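Local coordinates for protein putative ABC type-2 transporter (Thermotoga maritima MSB8, PDB 3CNI) that probably forms part of an ABC-2 type membrane transporter, of which this chain is a calcium-binding domain cut from the longer protein, at residues Leu101-Ser104 / Leu105-Gln108. Numbering follows the deposited sequence. Where two conformers were deposited one is given.
Sequences LIES and LKVQ
Leu101 accepts the backbone N-H of Leu105 on its carbonyl O, at 3.1 Å, an i to i+4 bond near the C-terminal end of helix 89-107. One residue on, Ile102 O receives a weak bond from Lys106 N, and CG of the same lysine passes 3.3 Å from that oxygen. Glu103 and Lys106 form the i to i+3 salt bridge that such spacing on a helix permits: the two side chains run side by side in the same direction, the lysine straight beyond CG and the glutamate bent at chi2 (-64°). Lys106 NZ is shared by both carboxylate oxygens, 2.9 Å from Glu103 OE1 and 3.1 Å from Glu103 OE2, each a weak hydrogen bond within the salt bridge. A methionine in place of Lys106 would probably leave the Glu103 carboxylate without the ammonium group beside it and freer to turn. The side chain of Glu103 is also about 4 Å from a bound calcium ion and packs on Ser99 of the second subunit. Ser104 O takes Gln108 N at 3.0 Å and, weakly, the side-chain amide, whose NE2 also makes a weak bond to Ser104 OG at 3.1 Å. On the buried side, Ile102 and Leu105 pack between Leu31 of helix 22-32 and strand 127-135, where they meet Ile129 and Leu127 respectively.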
ATOM      1  N   LEU A 101      -3.913  -5.018  -1.830  1.00 66.69           N
ATOM      2  CA  LEU A 101      -3.964  -5.865  -3.046  0.50 66.36           C
ATOM      3  C   LEU A 101      -3.255  -5.206  -4.231  1.00 66.35           C
ATOM      4  O   LEU A 101      -2.631  -5.875  -5.017  1.00 67.03           O
ATOM      5  CB  LEU A 101      -5.419  -6.251  -3.417  0.50 66.41           C
ATOM      6  CG  LEU A 101      -6.189  -7.017  -2.327  0.50 65.99           C
ATOM      7  CD1 LEU A 101      -7.620  -7.293  -2.773  0.50 65.00           C
ATOM      8  CD2 LEU A 101      -5.479  -8.296  -1.929  0.50 63.56           C
ATOM      9  N   ILE A 102      -3.341  -3.892  -4.354  1.00 66.79           N
ATOM     10  CA  ILE A 102      -2.659  -3.178  -5.415  1.00 66.61           C
ATOM     11  C   ILE A 102      -1.118  -3.316  -5.225  1.00 66.69           C
ATOM     12  O   ILE A 102      -0.339  -3.425  -6.191  1.00 65.56           O
ATOM     13  CB  ILE A 102      -3.079  -1.670  -5.447  1.00 67.90           C
ATOM     14  CG1 ILE A 102      -4.564  -1.521  -5.820  1.00 68.40           C
ATOM     15  CG2 ILE A 102      -2.207  -0.898  -6.391  1.00 66.27           C
ATOM     16  CD1 ILE A 102      -5.039  -2.612  -6.702  1.00 71.86           C
ATOM     17  N   GLU A 103      -0.680  -3.293  -3.972  1.00 66.80           N
ATOM     18  CA  GLU A 103       0.782  -3.447  -3.675  1.00 66.21           C
ATOM     19  C   GLU A 103       1.173  -4.793  -4.154  1.00 65.62           C
ATOM     20  O   GLU A 103       2.194  -5.003  -4.813  1.00 66.46           O
ATOM     21  CB  GLU A 103       1.091  -3.311  -2.187  1.00 65.61           C
ATOM     22  CG  GLU A 103       0.939  -1.926  -1.667  1.00 68.18           C
ATOM     23  CD  GLU A 103       1.917  -0.952  -2.297  1.00 68.29           C
ATOM     24  OE1 GLU A 103       2.900  -1.395  -2.943  1.00 71.66           O
ATOM     25  OE2 GLU A 103       1.703   0.261  -2.159  1.00 69.60           O
ATOM     26  N   SER A 104       0.321  -5.738  -3.872  1.00 65.11           N
ATOM     27  CA  SER A 104       0.696  -7.141  -4.184  1.00 65.30           C
ATOM     28  C   SER A 104       0.767  -7.387  -5.699  1.00 63.99           C
ATOM     29  O   SER A 104       1.545  -8.180  -6.208  1.00 65.44           O
ATOM     30  CB  SER A 104      -0.301  -8.075  -3.459  1.00 65.13           C
ATOM     31  OG  SER A 104      -0.185  -9.345  -4.012  1.00 70.10           O
ATOM     32  N   LEU A 105      -0.028  -6.650  -6.436  1.00 63.83           N
ATOM     33  CA  LEU A 105      -0.061  -6.740  -7.890  1.00 63.96           C
ATOM     34  C   LEU A 105       1.265  -6.270  -8.503  1.00 65.02           C
ATOM     35  O   LEU A 105       1.752  -6.758  -9.525  1.00 63.94           O
ATOM     36  CB  LEU A 105      -1.219  -5.898  -8.437  1.00 63.90           C
ATOM     37  CG  LEU A 105      -1.225  -5.712  -9.958  1.00 64.31           C
ATOM     38  CD1 LEU A 105      -1.352  -7.107 -10.778  1.00 64.78           C
ATOM     39  CD2 LEU A 105      -2.255  -4.656 -10.350  1.00 60.25           C
ATOM     40  N   LYS A 106       1.875  -5.317  -7.818  1.00 65.35           N
ATOM     41  CA  LYS A 106       3.081  -4.729  -8.316  1.00 65.19           C
ATOM     42  C   LYS A 106       4.154  -5.790  -8.310  1.00 66.02           C
ATOM     43  O   LYS A 106       4.973  -5.874  -9.242  1.00 64.75           O
ATOM     44  CB  LYS A 106       3.530  -3.615  -7.406  1.00 66.11           C
ATOM     45  CG  LYS A 106       2.585  -2.389  -7.361  1.00 67.23           C
ATOM     46  CD  LYS A 106       3.185  -1.380  -6.412  1.00 67.67           C
ATOM     47  CE  LYS A 106       2.261  -0.181  -6.255  1.00 71.14           C
ATOM     48  NZ  LYS A 106       2.707   0.568  -5.062  1.00 70.26           N
ATOM     49  N   VAL A 107       4.173  -6.526  -7.192  1.00 65.41           N
ATOM     50  CA  VAL A 107       5.033  -7.684  -7.016  1.00 65.67           C
ATOM     51  C   VAL A 107       4.749  -8.788  -8.107  1.00 66.48           C
ATOM     52  O   VAL A 107       5.656  -9.400  -8.687  1.00 66.36           O
ATOM     53  CB  VAL A 107       4.901  -8.290  -5.540  1.00 66.27           C
ATOM     54  CG1 VAL A 107       5.716  -9.621  -5.426  1.00 65.63           C
ATOM     55  CG2 VAL A 107       5.358  -7.299  -4.490  1.00 60.45           C
ATOM     56  N   GLN A 108       3.478  -9.011  -8.398  1.00 67.31           N
ATOM     57  CA  GLN A 108       3.097 -10.035  -9.348  1.00 67.75           C
ATOM     58  C   GLN A 108       3.313  -9.589 -10.790  1.00 67.98           C
ATOM     59  O   GLN A 108       3.038 -10.352 -11.718  1.00 70.32           O
ATOM     60  CB  GLN A 108       1.654 -10.499  -9.175  1.00 68.42           C
ATOM     61  CG  GLN A 108       1.329 -11.151  -7.840  1.00 70.75           C
ATOM     62  CD  GLN A 108      -0.178 -11.385  -7.635  1.00 75.75           C
ATOM     63  OE1 GLN A 108      -0.760 -12.267  -8.246  1.00 82.24           O
ATOM     64  NE2 GLN A 108      -0.812 -10.572  -6.776  1.00 76.64           N
TER